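PDB 3QAC: 11S globulin seed storage protein from Amaranthus hypochondriacus, which probably serves as a seed storage protein, a nutrient reservoir laid down as an oligomer of two-cupin subunits. Local coordinates for residues Arg180-Ala184 with Gly185-Gln189; Asp239-Gly242 with Asn243-Val247; Val299-Pro302 with Glu303-Arg306. All blocks are in the same frame, centred on the assembly; numbering follows the deposited sequence.

Contact 1: Arg180-Ala184 with Gly185-Gln189; sequences RFYLA and GKPQQ
Tyr-182 and Pro-187 meet where the chain leaves strand 180-182 and doubles back, a worked example of a proline folded against the aromatic ring that precedes its turn. The pyrrolidine lies over one face of the ring: CB of Pro-187 is 3.9 Å from the centroid of the Tyr-182 ring and 20° off its normal, a CH-pi contact displaced toward the rim. CG of Pro-187 completes the overlap, 3.5 Å from CD1 of Tyr-182, and the two side chains run past each other in opposite senses. With CG of Tyr-182 set beside its backbone N (chi1 -83°), the ring swings across the mouth of the turn.

One step out, the turn itself places the proline. Gly-185 adopts a positive phi of 81°, and a side chain there would clash with the carbonyl oxygen of Ala-184; that same oxygen lies 3.9 Å from CD of Pro-187. The phenol is held from its far end, since OH of Tyr-182 is hydrogen-bonded to Glu-190, which probably restrains the ring.

Further out, strand 180-182 pairs antiparallel with strand 61-68, while Leu-183 O accepts a hydrogen bond from Tyr-430 of the second subunit. The arrangement is thus a buried, glycine-containing turn at the end of a short strand of the N-terminal cupin domain, beside the subunit interface.

Contact 2: Asp239-Gly242 with Asn243-Val247; sequences DDRG and NIVRV
Arg-241 lays its guanidinium against Val-245, four residues on, the tight half of the contact. CG1 of Val-245 stands 3.4 Å above the guanidinium plane, over its centre, while Val-245 CB comes within 3.5 Å of NH2 of Arg-241. The bend at the third torsion (chi3 -61°) turns the guanidinium back over the valine; nearer the backbone, CB of Arg-241 touches CG1 of Val-245 at 3.5 Å.

With a face given to the valine, the edge serves charge. Arg-241 grips Asp-239 side-on through NE and NH1; the NH1 to OD2 salt bridge measures 2.6 Å and uses the syn lone pair of the carboxylate. NE is divided between OD1 and OD2; with the backbone N of Arg-241 on OD1 at 2.7 Å, closing an Asx turn, and NH1 on OD2, each oxygen accepts from two nitrogens. NH1 and NH2 further donate to the carbonyls of Ile-429 and Asn-428 of the second subunit. Cutting this arginine back to an alanine would probably leave the Asp-239 carboxylate without its cationic mate, one side of Val-245 without its cover and those two carbonyls without these donors.

The other side is looser. A water takes a long bond from NH2 of Arg-241 (3.3 Å to the water oxygen) and donates to the Arg-246 carbonyl; the exposed Arg-246 side chain pairs with Glu-58. The whole is an Asx turn, locked by a salt bridge, leading through the positive-phi Gly-242 into strand 244-246, which pairs antiparallel with strand 61-68 of the N-terminal cupin sheet at the subunit interface.

Contact 3: Val299-Pro302 with Glu303-Arg306; sequences VYTP and EAGR
A classic beta bulge, in which Ala-304 and Gly-305 both face Thr-301, shapes the tight end of the hairpin formed by strands 299-301 and 305-310. The carbonyl oxygen of Thr-301 accepts twice: from N of Ala-304 at 2.7 Å, tilted 28° from the carbonyl plane, and from N of Gly-305 at 3.1 Å, in that plane. In return, N of Thr-301 donates to Gly-305 O at 3.0 Å. Gly-305 has a phi of 145°, where a side chain would jam against the preceding carbonyl.

The side chains divide between the two faces. CB of Thr-301 packs on CB of Ala-304 at 3.6 Å. On the other face, the ring of Tyr-300 (CG anti to the backbone nitrogen, chi1 168°) reaches forward along the hairpin, and its CD2 side lies near Gly-305 O, though the ring's exact place is less sure. Further from the turn, Arg-306 CA makes a CH...O contact of 3.1 Å with Val-299 O.

Strand 299-301 is outermost within this chain in its sheet of the C-terminal cupin domain; strand 305-310 pairs inward with strand 324-330, and strand 449-450 covers the threonine face, where Leu-449 O accepts from Thr-301 OG1.

How the contacts relate
Contacts 1 and 2 form one neighbourhood, their centres 10 Å apart, although more than forty residues separate them along the chain. Tyr-182 OH and Asn-243 ND2, 3.1 Å apart, probably share a hydrogen bond, and Pro-187 CB packs on Asn-243 CB at 4.0 Å. Both reach the same sheet, their short strands each pairing with strand 61-68, and both touch the second subunit. Contact 3 stands apart, on the opposite side of the chain's centre in the C-terminal cupin domain: its centre is about 43 Å from each of the others, and it meets no other chain of the assembly. Each contact is a local turn beside a short strand, yet only the first pair borders a neighbouring subunit.

Contact 1: Arg180-Ala184 with Gly185-Gln189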
loop_
_atom_site.group_PDB
_atom_site.type_symbol
_atom_site.label_atom_id
_atom_site.label_comp_id
_atom_site.label_asym_id
_atom_site.label_seq_id
_atom_site.Cartn_x
_atom_site.Cartn_y
_atom_site.Cartn_z
ATOM N N ARG A 180 11.936 17.814 2.274
ATOM C CA ARG A 180 11.499 18.779 3.252
ATOM C C ARG A 180 11.267 20.163 2.683
ATOM O O ARG A 180 12.093 20.691 1.935
ATOM C CB ARG A 180 12.484 18.881 4.402
ATOM C CG ARG A 180 11.848 19.588 5.594
ATOM C CD ARG A 180 12.723 19.471 6.780
ATOM N NE ARG A 180 12.771 18.100 7.252
ATOM C CZ ARG A 180 11.947 17.631 8.170
ATOM N NH1 ARG A 180 11.031 18.434 8.673
ATOM N NH2 ARG A 180 12.047 16.380 8.586
ATOM N N PHE A 181 10.133 20.747 3.068
ATOM C CA PHE A 181 9.760 22.087 2.647
ATOM C C PHE A 181 9.727 22.980 3.887
ATOM O O PHE A 181 9.055 22.658 4.862
ATOM C CB PHE A 181 8.369 22.082 2.005
ATOM C CG PHE A 181 8.205 21.113 0.853
ATOM C CD1 PHE A 181 8.036 21.578 -0.440
ATOM C CD2 PHE A 181 8.183 19.746 1.069
ATOM C CE1 PHE A 181 7.859 20.703 -1.503
ATOM C CE2 PHE A 181 8.004 18.864 0.014
ATOM C CZ PHE A 181 7.836 19.345 -1.278
ATOM N N TYR A 182 10.467 24.087 3.857
ATOM C CA TYR A 182 10.445 25.050 4.959
ATOM C C TYR A 182 9.580 26.255 4.629
ATOM O O TYR A 182 9.409 26.629 3.459
ATOM C CB TYR A 182 11.853 25.522 5.333
ATOM C CG TYR A 182 12.590 24.589 6.261
ATOM C CD1 TYR A 182 13.324 23.525 5.771
ATOM C CD2 TYR A 182 12.537 24.764 7.624
ATOM C CE1 TYR A 182 14.005 22.668 6.624
ATOM C CE2 TYR A 182 13.203 23.914 8.485
ATOM C CZ TYR A 182 13.944 22.870 7.985
ATOM O OH TYR A 182 14.610 22.021 8.857
ATOM N N LEU A 183 9.043 26.855 5.684
ATOM C CA LEU A 183 8.096 27.950 5.554
ATOM C C LEU A 183 8.732 29.277 5.922
ATOM O O LEU A 183 8.060 30.302 5.952
ATOM C CB LEU A 183 6.897 27.678 6.450
ATOM C CG LEU A 183 5.980 26.668 5.782
ATOM C CD1 LEU A 183 4.962 26.113 6.758
ATOM C CD2 LEU A 183 5.309 27.362 4.611
ATOM N N ALA A 184 10.024 29.240 6.213
ATOM C CA ALA A 184 10.756 30.431 6.616
ATOM C C ALA A 184 12.255 30.155 6.558
ATOM O O ALA A 184 12.685 29.004 6.578
ATOM C CB ALA A 184 10.342 30.859 8.043
ATOM N N GLY A 185 13.046 31.215 6.488
ATOM C CA GLY A 185 14.491 31.097 6.547
ATOM C C GLY A 185 15.126 30.708 5.227
ATOM O O GLY A 185 14.478 30.696 4.182
ATOM N N LYS A 186 16.411 30.396 5.276
ATOM C CA LYS A 186 17.111 29.903 4.103
ATOM C C LYS A 186 17.909 28.669 4.516
ATOM O O LYS A 186 19.135 28.708 4.580
ATOM C CB LYS A 186 18.028 30.981 3.530
ATOM C CG LYS A 186 18.533 30.675 2.126
ATOM C CD LYS A 186 19.702 31.589 1.734
ATOM C CE LYS A 186 20.450 31.076 0.480
ATOM N NZ LYS A 186 21.681 30.262 0.758
ATOM N N PRO A 187 17.195 27.573 4.820
ATOM C CA PRO A 187 17.729 26.315 5.354
ATOM C C PRO A 187 18.545 25.533 4.337
ATOM O O PRO A 187 18.220 25.536 3.150
ATOM C CB PRO A 187 16.459 25.530 5.688
ATOM C CG PRO A 187 15.465 26.042 4.725
ATOM C CD PRO A 187 15.732 27.511 4.684
ATOM N N GLN A 188 19.597 24.868 4.800
ATOM C CA GLN A 188 20.365 23.982 3.933
ATOM C C GLN A 188 19.527 22.751 3.602
ATOM O O GLN A 188 18.693 22.338 4.402
ATOM C CB GLN A 188 21.642 23.523 4.633
ATOM C CG GLN A 188 22.694 24.598 4.872
ATOM C CD GLN A 188 24.075 23.994 5.134
ATOM O OE1 GLN A 188 24.365 22.858 4.734
ATOM N NE2 GLN A 188 24.930 24.754 5.804
ATOM N N GLN A 189 19.741 22.165 2.429
ATOM C CA GLN A 189 19.137 20.870 2.138
ATOM C C GLN A 189 19.586 19.932 3.232
ATOM O O GLN A 189 20.726 19.985 3.673
ATOM C CB GLN A 189 19.576 20.338 0.774
ATOM C CG GLN A 189 19.090 21.187 -0.388
ATOM C CD GLN A 189 17.574 21.397 -0.360
ATOM O OE1 GLN A 189 17.078 22.510 -0.589
ATOM N NE2 GLN A 189 16.832 20.327 -0.066
#

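Contact 2: Asp239-Gly242 with Asn243-Val247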
loop_
_atom_site.group_PDB
_atom_site.type_symbol
_atom_site.label_atom_id
_atom_site.label_comp_id
_atom_site.label_asym_id
_atom_site.label_seq_id
_atom_site.Cartn_x
_atom_site.Cartn_y
_atom_site.Cartn_z
ATOM N N ASP A 239 18.828 35.771 4.738
ATOM C CA ASP A 239 18.851 35.095 6.040
ATOM C C ASP A 239 19.966 34.063 6.105
ATOM O O ASP A 239 20.171 33.293 5.169
ATOM C CB ASP A 239 17.502 34.446 6.338
ATOM C CG ASP A 239 17.352 34.054 7.788
ATOM O OD1 ASP A 239 18.315 33.525 8.379
ATOM O OD2 ASP A 239 16.261 34.274 8.345
ATOM N N ASP A 240 20.687 34.049 7.215
ATOM C CA ASP A 240 21.862 33.206 7.336
ATOM C C ASP A 240 21.813 32.395 8.617
ATOM O O ASP A 240 22.830 31.846 9.056
ATOM C CB ASP A 240 23.136 34.059 7.298
ATOM C CG ASP A 240 23.002 35.356 8.092
ATOM O OD1 ASP A 240 23.950 36.179 8.047
ATOM O OD2 ASP A 240 21.949 35.564 8.750
ATOM N N ARG A 241 20.622 32.310 9.206
ATOM C CA ARG A 241 20.442 31.643 10.488
ATOM C C ARG A 241 20.260 30.136 10.394
ATOM O O ARG A 241 20.429 29.426 11.394
ATOM C CB ARG A 241 19.261 32.245 11.230
ATOM C CG ARG A 241 19.424 33.711 11.550
ATOM C CD ARG A 241 18.129 34.243 12.112
ATOM N NE ARG A 241 17.054 34.117 11.138
ATOM C CZ ARG A 241 15.766 34.134 11.459
ATOM N NH1 ARG A 241 14.841 34.011 10.512
ATOM N NH2 ARG A 241 15.406 34.273 12.733
ATOM N N GLY A 242 19.931 29.644 9.204
ATOM C CA GLY A 242 19.713 28.222 9.016
ATOM C C GLY A 242 18.321 27.835 9.488
ATOM O O GLY A 242 17.467 28.707 9.609
ATOM N N ASN A 243 18.097 26.550 9.765
ATOM C CA ASN A 243 16.744 26.042 10.069
ATOM C C ASN A 243 16.329 26.158 11.541
ATOM O O ASN A 243 15.144 26.039 11.880
ATOM C CB ASN A 243 16.592 24.590 9.610
ATOM C CG ASN A 243 17.575 23.647 10.307
ATOM O OD1 ASN A 243 18.764 23.954 10.446
ATOM N ND2 ASN A 243 17.084 22.492 10.735
ATOM N N ILE A 244 17.299 26.376 12.422
ATOM C CA ILE A 244 16.987 26.533 13.835
ATOM C C ILE A 244 17.548 27.855 14.317
ATOM O O ILE A 244 18.762 28.010 14.463
ATOM C CB ILE A 244 17.558 25.379 14.659
ATOM C CG1 ILE A 244 17.180 24.047 14.006
ATOM C CG2 ILE A 244 17.093 25.461 16.113
ATOM C CD1 ILE A 244 17.905 22.872 14.570
ATOM N N VAL A 245 16.647 28.796 14.569
ATOM C CA VAL A 245 17.022 30.170 14.850
ATOM C C VAL A 245 16.874 30.547 16.322
ATOM O O VAL A 245 16.101 29.936 17.060
ATOM C CB VAL A 245 16.178 31.136 14.016
ATOM C CG1 VAL A 245 16.304 30.802 12.543
ATOM C CG2 VAL A 245 14.727 31.080 14.473
ATOM N N ARG A 246 17.623 31.566 16.731
ATOM C CA ARG A 246 17.623 32.034 18.112
ATOM C C ARG A 246 16.598 33.142 18.343
ATOM O O ARG A 246 16.472 34.057 17.537
ATOM C CB ARG A 246 19.019 32.520 18.512
ATOM C CG ARG A 246 19.119 33.052 19.943
ATOM C CD ARG A 246 20.574 33.100 20.406
ATOM N NE ARG A 246 21.244 31.807 20.237
ATOM C CZ ARG A 246 22.375 31.618 19.554
ATOM N NH1 ARG A 246 22.995 32.641 18.970
ATOM N NH2 ARG A 246 22.894 30.395 19.463
ATOM N N VAL A 247 15.863 33.045 19.445
ATOM C CA VAL A 247 14.896 34.070 19.796
ATOM C C VAL A 247 15.250 34.728 21.128
ATOM O O VAL A 247 15.789 34.086 22.031
ATOM C CB VAL A 247 13.475 33.487 19.852
ATOM C CG1 VAL A 247 13.413 32.198 19.047
ATOM C CG2 VAL A 247 13.053 33.229 21.283
HETATM O O HOH W 1 17.400 34.577 15.323
#

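Contact 3: Val299-Pro302 with Glu303-Arg306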
loop_
_atom_site.group_PDB
_atom_site.type_symbol
_atom_site.label_atom_id
_atom_site.label_comp_id
_atom_site.label_asym_id
_atom_site.label_seq_id
_atom_site.Cartn_x
_atom_site.Cartn_y
_atom_site.Cartn_z
ATOM N N VAL A 299 6.096 -4.575 29.601
ATOM C CA VAL A 299 6.957 -5.577 30.162
ATOM C C VAL A 299 7.796 -4.926 31.233
ATOM O O VAL A 299 8.385 -3.868 31.017
ATOM C CB VAL A 299 7.876 -6.186 29.085
ATOM C CG1 VAL A 299 8.751 -7.266 29.683
ATOM C CG2 VAL A 299 7.047 -6.748 27.927
ATOM N N TYR A 300 7.787 -5.533 32.411
ATOM C CA TYR A 300 8.822 -5.310 33.397
ATOM C C TYR A 300 9.304 -6.668 33.893
ATOM O O TYR A 300 8.531 -7.620 34.000
ATOM C CB TYR A 300 8.349 -4.473 34.580
ATOM C CG TYR A 300 9.367 -4.535 35.698
ATOM C CD1 TYR A 300 9.047 -5.061 36.945
ATOM C CD2 TYR A 300 10.676 -4.114 35.479
ATOM C CE1 TYR A 300 9.999 -5.132 37.962
ATOM C CE2 TYR A 300 11.632 -4.187 36.474
ATOM C CZ TYR A 300 11.293 -4.692 37.716
ATOM O OH TYR A 300 12.262 -4.756 38.696
ATOM N N THR A 301 10.595 -6.760 34.170
ATOM C CA THR A 301 11.148 -7.931 34.827
ATOM C C THR A 301 12.128 -7.426 35.869
ATOM O O THR A 301 13.104 -6.758 35.533
ATOM C CB THR A 301 11.835 -8.907 33.829
ATOM O OG1 THR A 301 10.883 -9.331 32.844
ATOM C CG2 THR A 301 12.364 -10.137 34.556
ATOM N N PRO A 302 11.835 -7.712 37.147
ATOM C CA PRO A 302 12.647 -7.375 38.320
ATOM C C PRO A 302 14.146 -7.387 38.042
ATOM O O PRO A 302 14.718 -8.448 37.793
ATOM C CB PRO A 302 12.288 -8.489 39.300
ATOM C CG PRO A 302 10.844 -8.766 39.002
ATOM C CD PRO A 302 10.640 -8.490 37.520
ATOM N N GLU A 303 14.767 -6.212 38.099
ATOM C CA GLU A 303 16.204 -6.087 37.877
ATOM C C GLU A 303 16.644 -6.669 36.534
ATOM O O GLU A 303 17.742 -7.220 36.400
ATOM C CB GLU A 303 16.980 -6.716 39.032
ATOM C CG GLU A 303 16.918 -5.894 40.317
ATOM C CD GLU A 303 17.581 -6.592 41.495
ATOM O OE1 GLU A 303 17.399 -7.824 41.634
ATOM O OE2 GLU A 303 18.276 -5.909 42.283
ATOM N N ALA A 304 15.768 -6.552 35.543
ATOM C CA ALA A 304 16.116 -6.861 34.162
ATOM C C ALA A 304 15.892 -5.591 33.358
ATOM O O ALA A 304 16.788 -5.112 32.669
ATOM C CB ALA A 304 15.270 -7.996 33.634
ATOM N N GLY A 305 14.683 -5.046 33.477
ATOM C CA GLY A 305 14.328 -3.763 32.898
ATOM C C GLY A 305 12.883 -3.700 32.416
ATOM O O GLY A 305 12.008 -4.426 32.898
ATOM N N ARG A 306 12.628 -2.834 31.445
ATOM C CA ARG A 306 11.284 -2.704 30.916
ATOM C C ARG A 306 11.225 -2.386 29.419
ATOM O O ARG A 306 12.198 -1.911 28.797
ATOM C CB ARG A 306 10.494 -1.657 31.703
ATOM C CG ARG A 306 11.086 -0.282 31.647
ATOM C CD ARG A 306 10.063 0.746 32.065
ATOM N NE ARG A 306 10.653 1.793 32.893
ATOM C CZ ARG A 306 11.131 2.947 32.430
ATOM N NH1 ARG A 306 11.648 3.832 33.279
ATOM N NH2 ARG A 306 11.100 3.223 31.124
#